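Long-range contact in ESX secretion system protein EccC (Thermomonospora curvata, PDB 4NH0), which forms part of the ESX (type VII) secretion system that exports EsxA and EsxB, has weak intrinsic ATPase activity and might be its translocase subunit: residues L473-M485 / A496-F510. Numbering follows the deposited sequence.
Sequences LSYRIGLRTFSAM and AYELPPSPGNGYLKF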
loop_
_atom_site.group_PDB
_atom_site.type_symbol
_atom_site.label_atom_id
_atom_site.label_comp_id
_atom_site.label_asym_id
_atom_site.label_seq_id
_atom_site.Cartn_x
_atom_site.Cartn_y
_atom_site.Cartn_z
ATOM N N LEU A 473 29.441 15.589 -35.863
ATOM C CA LEU A 473 30.328 16.443 -35.083
ATOM C C LEU A 473 31.161 17.325 -36.003
ATOM O O LEU A 473 32.176 16.892 -36.542
ATOM C CB LEU A 473 31.229 15.598 -34.183
ATOM C CG LEU A 473 30.485 14.876 -33.059
ATOM C CD1 LEU A 473 31.420 13.983 -32.266
ATOM C CD2 LEU A 473 29.804 15.883 -32.149
ATOM N N SER A 474 30.722 18.565 -36.180
ATOM C CA SER A 474 31.374 19.481 -37.107
ATOM C C SER A 474 32.720 19.966 -36.583
ATOM O O SER A 474 33.768 19.575 -37.096
ATOM C CB SER A 474 30.467 20.674 -37.396
ATOM O OG SER A 474 29.162 20.245 -37.744
ATOM N N TYR A 475 32.693 20.823 -35.568
ATOM C CA TYR A 475 33.928 21.359 -35.009
ATOM C C TYR A 475 34.529 20.402 -33.992
ATOM O O TYR A 475 33.812 19.663 -33.321
ATOM C CB TYR A 475 33.689 22.733 -34.371
ATOM C CG TYR A 475 32.758 22.742 -33.175
ATOM C CD1 TYR A 475 31.384 22.827 -33.342
ATOM C CD2 TYR A 475 33.258 22.694 -31.881
ATOM C CE1 TYR A 475 30.532 22.850 -32.257
ATOM C CE2 TYR A 475 32.411 22.714 -30.788
ATOM C CZ TYR A 475 31.050 22.791 -30.983
ATOM O OH TYR A 475 30.201 22.812 -29.902
ATOM N N ARG A 476 35.854 20.408 -33.892
ATOM C CA ARG A 476 36.552 19.523 -32.971
ATOM C C ARG A 476 37.656 20.273 -32.236
ATOM O O ARG A 476 38.567 20.818 -32.857
ATOM C CB ARG A 476 37.130 18.320 -33.722
ATOM C CG ARG A 476 36.078 17.379 -34.291
ATOM C CD ARG A 476 36.706 16.182 -34.981
ATOM N NE ARG A 476 35.713 15.306 -35.592
ATOM C CZ ARG A 476 36.002 14.255 -36.352
ATOM N NH1 ARG A 476 37.265 13.933 -36.600
ATOM N NH2 ARG A 476 35.024 13.520 -36.864
ATOM N N ILE A 477 37.560 20.307 -30.912
ATOM C CA ILE A 477 38.567 20.966 -30.093
ATOM C C ILE A 477 39.468 19.935 -29.431
ATOM O O ILE A 477 39.027 19.169 -28.575
ATOM C CB ILE A 477 37.933 21.853 -29.009
ATOM C CG1 ILE A 477 37.085 22.952 -29.648
ATOM C CG2 ILE A 477 39.007 22.464 -28.127
ATOM C CD1 ILE A 477 36.531 23.947 -28.661
ATOM N N GLY A 478 40.734 19.919 -29.831
ATOM C CA GLY A 478 41.679 18.956 -29.305
ATOM C C GLY A 478 42.730 19.576 -28.409
ATOM O O GLY A 478 43.659 20.229 -28.884
ATOM N N LEU A 479 42.581 19.374 -27.105
ATOM C CA LEU A 479 43.606 19.774 -26.154
ATOM C C LEU A 479 44.694 18.709 -26.119
ATOM O O LEU A 479 44.777 17.875 -27.019
ATOM C CB LEU A 479 43.009 19.981 -24.764
ATOM C CG LEU A 479 41.840 20.962 -24.681
ATOM C CD1 LEU A 479 41.407 21.155 -23.240
ATOM C CD2 LEU A 479 42.212 22.291 -25.313
ATOM N N ARG A 480 45.527 18.731 -25.085
ATOM C CA ARG A 480 46.582 17.734 -24.961
ATOM C C ARG A 480 45.990 16.351 -24.717
ATOM O O ARG A 480 45.414 16.090 -23.660
ATOM C CB ARG A 480 47.550 18.103 -23.837
ATOM C CG ARG A 480 48.672 17.099 -23.647
ATOM C CD ARG A 480 49.697 17.598 -22.649
ATOM N NE ARG A 480 49.078 18.004 -21.392
ATOM C CZ ARG A 480 48.617 17.154 -20.481
ATOM N NH1 ARG A 480 48.697 15.848 -20.689
ATOM N NH2 ARG A 480 48.070 17.611 -19.363
ATOM N N THR A 481 46.130 15.471 -25.702
ATOM C CA THR A 481 45.573 14.126 -25.614
ATOM C C THR A 481 46.521 13.173 -24.897
ATOM O O THR A 481 47.655 13.531 -24.580
ATOM C CB THR A 481 45.254 13.556 -27.007
ATOM O OG1 THR A 481 46.458 13.477 -27.780
ATOM C CG2 THR A 481 44.253 14.444 -27.726
ATOM N N PHE A 482 46.048 11.957 -24.645
ATOM C CA PHE A 482 46.850 10.949 -23.963
ATOM C C PHE A 482 47.766 10.217 -24.934
ATOM O O PHE A 482 48.945 10.016 -24.652
ATOM C CB PHE A 482 45.951 9.945 -23.237
ATOM C CG PHE A 482 46.709 8.871 -22.508
ATOM C CD1 PHE A 482 47.153 9.079 -21.213
ATOM C CD2 PHE A 482 46.973 7.653 -23.115
ATOM C CE1 PHE A 482 47.850 8.096 -20.539
ATOM C CE2 PHE A 482 47.671 6.666 -22.445
ATOM C CZ PHE A 482 48.109 6.887 -21.155
ATOM N N SER A 483 47.215 9.807 -26.070
ATOM C CA SER A 483 47.988 9.083 -27.069
ATOM C C SER A 483 48.010 9.832 -28.392
ATOM O O SER A 483 47.284 10.807 -28.578
ATOM C CB SER A 483 47.424 7.678 -27.275
ATOM O OG SER A 483 46.289 7.708 -28.121
ATOM N N ALA A 484 48.848 9.370 -29.310
ATOM C CA ALA A 484 48.962 9.996 -30.618
ATOM C C ALA A 484 47.737 9.695 -31.473
ATOM O O ALA A 484 47.302 10.536 -32.256
ATOM C CB ALA A 484 50.229 9.531 -31.319
ATOM N N MET A 485 47.178 8.501 -31.313
ATOM C CA MET A 485 46.036 8.075 -32.117
ATOM C C MET A 485 44.757 8.816 -31.734
ATOM O O MET A 485 43.936 9.139 -32.592
ATOM C CB MET A 485 45.825 6.565 -31.987
ATOM C CG MET A 485 44.598 6.043 -32.718
ATOM S SD MET A 485 44.562 4.244 -32.830
ATOM C CE MET A 485 44.855 3.790 -31.123
ATOM N N ALA A 496 48.295 17.028 -31.123
ATOM C CA ALA A 496 47.780 17.316 -29.788
ATOM C C ALA A 496 48.562 16.568 -28.714
ATOM O O ALA A 496 48.592 16.982 -27.556
ATOM C CB ALA A 496 46.305 16.969 -29.705
ATOM N N TYR A 497 49.192 15.465 -29.106
ATOM C CA TYR A 497 50.005 14.677 -28.188
ATOM C C TYR A 497 51.239 15.458 -27.753
ATOM O O TYR A 497 51.725 15.301 -26.633
ATOM C CB TYR A 497 50.421 13.356 -28.844
ATOM C CG TYR A 497 51.245 12.447 -27.956
ATOM C CD1 TYR A 497 50.635 11.494 -27.153
ATOM C CD2 TYR A 497 52.631 12.531 -27.930
ATOM C CE1 TYR A 497 51.379 10.658 -26.345
ATOM C CE2 TYR A 497 53.384 11.700 -27.121
ATOM C CZ TYR A 497 52.751 10.766 -26.331
ATOM O OH TYR A 497 53.491 9.933 -25.524
ATOM N N GLU A 498 51.732 16.306 -28.649
ATOM C CA GLU A 498 52.990 17.012 -28.439
ATOM C C GLU A 498 52.792 18.379 -27.793
ATOM O O GLU A 498 53.747 19.140 -27.633
ATOM C CB GLU A 498 53.722 17.168 -29.770
ATOM C CG GLU A 498 53.599 15.955 -30.674
ATOM C CD GLU A 498 53.838 16.289 -32.131
ATOM O OE1 GLU A 498 54.113 17.469 -32.435
ATOM O OE2 GLU A 498 53.744 15.374 -32.975
ATOM N N LEU A 499 51.554 18.689 -27.428
ATOM C CA LEU A 499 51.249 19.955 -26.773
ATOM C C LEU A 499 51.883 20.019 -25.389
ATOM O O LEU A 499 51.949 19.009 -24.690
ATOM C CB LEU A 499 49.737 20.157 -26.677
ATOM C CG LEU A 499 49.062 20.584 -27.979
ATOM C CD1 LEU A 499 47.552 20.602 -27.825
ATOM C CD2 LEU A 499 49.576 21.949 -28.404
ATOM N N PRO A 500 52.359 21.211 -24.995
ATOM C CA PRO A 500 53.006 21.425 -23.696
ATOM C C PRO A 500 52.141 20.970 -22.525
ATOM O O PRO A 500 50.918 21.085 -22.592
ATOM C CB PRO A 500 53.215 22.942 -23.657
ATOM C CG PRO A 500 53.301 23.340 -25.085
ATOM C CD PRO A 500 52.345 22.438 -25.810
ATOM N N PRO A 501 52.775 20.451 -21.462
ATOM C CA PRO A 501 52.082 19.990 -20.254
ATOM C C PRO A 501 51.272 21.100 -19.593
ATOM O O PRO A 501 50.320 20.816 -18.867
ATOM C CB PRO A 501 53.227 19.536 -19.344
ATOM C CG PRO A 501 54.344 19.216 -20.274
ATOM C CD PRO A 501 54.226 20.211 -21.388
ATOM N N SER A 502 51.657 22.346 -19.843
ATOM C CA SER A 502 50.922 23.496 -19.334
ATOM C C SER A 502 49.505 23.512 -19.896
ATOM O O SER A 502 49.308 23.334 -21.098
ATOM C CB SER A 502 51.647 24.797 -19.684
ATOM O OG SER A 502 50.933 25.923 -19.207
ATOM N N PRO A 503 48.511 23.722 -19.022
ATOM C CA PRO A 503 47.100 23.708 -19.418
ATOM C C PRO A 503 46.710 24.934 -20.235
ATOM O O PRO A 503 47.289 26.004 -20.053
ATOM C CB PRO A 503 46.366 23.692 -18.077
ATOM C CG PRO A 503 47.292 24.392 -17.149
ATOM C CD PRO A 503 48.677 24.003 -17.585
ATOM N N GLY A 504 45.738 24.773 -21.128
ATOM C CA GLY A 504 45.241 25.885 -21.916
ATOM C C GLY A 504 45.471 25.732 -23.406
ATOM O O GLY A 504 44.689 26.231 -24.214
ATOM N N ASN A 505 46.546 25.045 -23.775
ATOM C CA ASN A 505 46.890 24.872 -25.180
ATOM C C ASN A 505 46.026 23.815 -25.857
ATOM O O ASN A 505 45.661 22.814 -25.243
ATOM C CB ASN A 505 48.368 24.508 -25.322
ATOM C CG ASN A 505 49.288 25.608 -24.827
ATOM O OD1 ASN A 505 49.725 26.461 -25.598
ATOM N ND2 ASN A 505 49.584 25.593 -23.533
ATOM N N GLY A 506 45.701 24.046 -27.124
ATOM C CA GLY A 506 44.885 23.117 -27.883
ATOM C C GLY A 506 44.741 23.521 -29.337
ATOM O O GLY A 506 45.210 24.582 -29.743
ATOM N N TYR A 507 44.095 22.666 -30.123
ATOM C CA TYR A 507 43.852 22.952 -31.532
ATOM C C TYR A 507 42.357 23.042 -31.818
ATOM O O TYR A 507 41.534 22.639 -30.997
ATOM C CB TYR A 507 44.490 21.881 -32.420
ATOM C CG TYR A 507 46.002 21.890 -32.414
ATOM C CD1 TYR A 507 46.715 22.618 -33.356
ATOM C CD2 TYR A 507 46.715 21.163 -31.470
ATOM C CE1 TYR A 507 48.097 22.627 -33.356
ATOM C CE2 TYR A 507 48.096 21.166 -31.463
ATOM C CZ TYR A 507 48.782 21.900 -32.407
ATOM O OH TYR A 507 50.157 21.906 -32.403
ATOM N N LEU A 508 42.015 23.572 -32.987
ATOM C CA LEU A 508 40.621 23.723 -33.385
ATOM C C LEU A 508 40.463 23.395 -34.864
ATOM O O LEU A 508 40.852 24.180 -35.727
ATOM C CB LEU A 508 40.131 25.145 -33.085
ATOM C CG LEU A 508 38.651 25.512 -33.259
ATOM C CD1 LEU A 508 38.353 26.009 -34.665
ATOM C CD2 LEU A 508 37.753 24.339 -32.908
ATOM N N LYS A 509 39.894 22.231 -35.154
ATOM C CA LYS A 509 39.698 21.809 -36.534
ATOM C C LYS A 509 38.234 21.899 -36.937
ATOM O O LYS A 509 37.343 21.552 -36.164
ATOM C CB LYS A 509 40.206 20.379 -36.739
ATOM C CG LYS A 509 40.415 20.005 -38.202
ATOM C CD LYS A 509 41.788 20.447 -38.679
ATOM C CE LYS A 509 41.987 20.224 -40.169
ATOM N NZ LYS A 509 41.074 19.188 -40.719
ATOM N N PHE A 510 37.995 22.377 -38.153
ATOM C CA PHE A 510 36.653 22.402 -38.717
ATOM C C PHE A 510 36.696 22.166 -40.222
ATOM O O PHE A 510 37.384 22.879 -40.951
ATOM C CB PHE A 510 35.953 23.727 -38.411
ATOM C CG PHE A 510 34.842 24.059 -39.367
ATOM C CD1 PHE A 510 33.751 23.215 -39.509
ATOM C CD2 PHE A 510 34.887 25.219 -40.123
ATOM C CE1 PHE A 510 32.733 23.518 -40.394
ATOM C CE2 PHE A 510 33.868 25.529 -41.005
ATOM C CZ PHE A 510 32.791 24.677 -41.139
#
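G478 and Y507 pair their backbones both ways, G478 N to Y507 O and Y507 N to G478 O (2.8 Å), and R476 and K509 repeat the exchange, a worked example of how two antiparallel strands join in an ATPase sheet. The face carrying I477 and L508 is buried and apolar: I477 CG1 meets L508 CD2 at 3.6 Å, the two branches crossing obliquely, with I477 against L293 and L508 against L291 of strand 290-294. On the other face the long, partly exposed chains of R476 and K509 turn outward, R476 to a salt bridge with D470. Past the strands, regular bonding gives way to side-chain packing and a weak bond from T481 N to A496 O (3.4 Å); the solvent side is at Y497, whose ring sets its edge by F482 O. R480, its CG anti to the backbone N (chi1 180°) and its chain bent at chi3 (53°), runs CD past L499 O at 3.4 Å and gives NH2 to T313 O of the predicted ATP-binding loop. An alanine here is likely to leave T313 O without this donor and open a gap beside L499 O. Such pairing marks the antiparallel side of the mixed sheet in the FtsK 1 P-loop NTPase fold, where 473-479 also runs parallel to 306-310, beside the predicted Walker A loop.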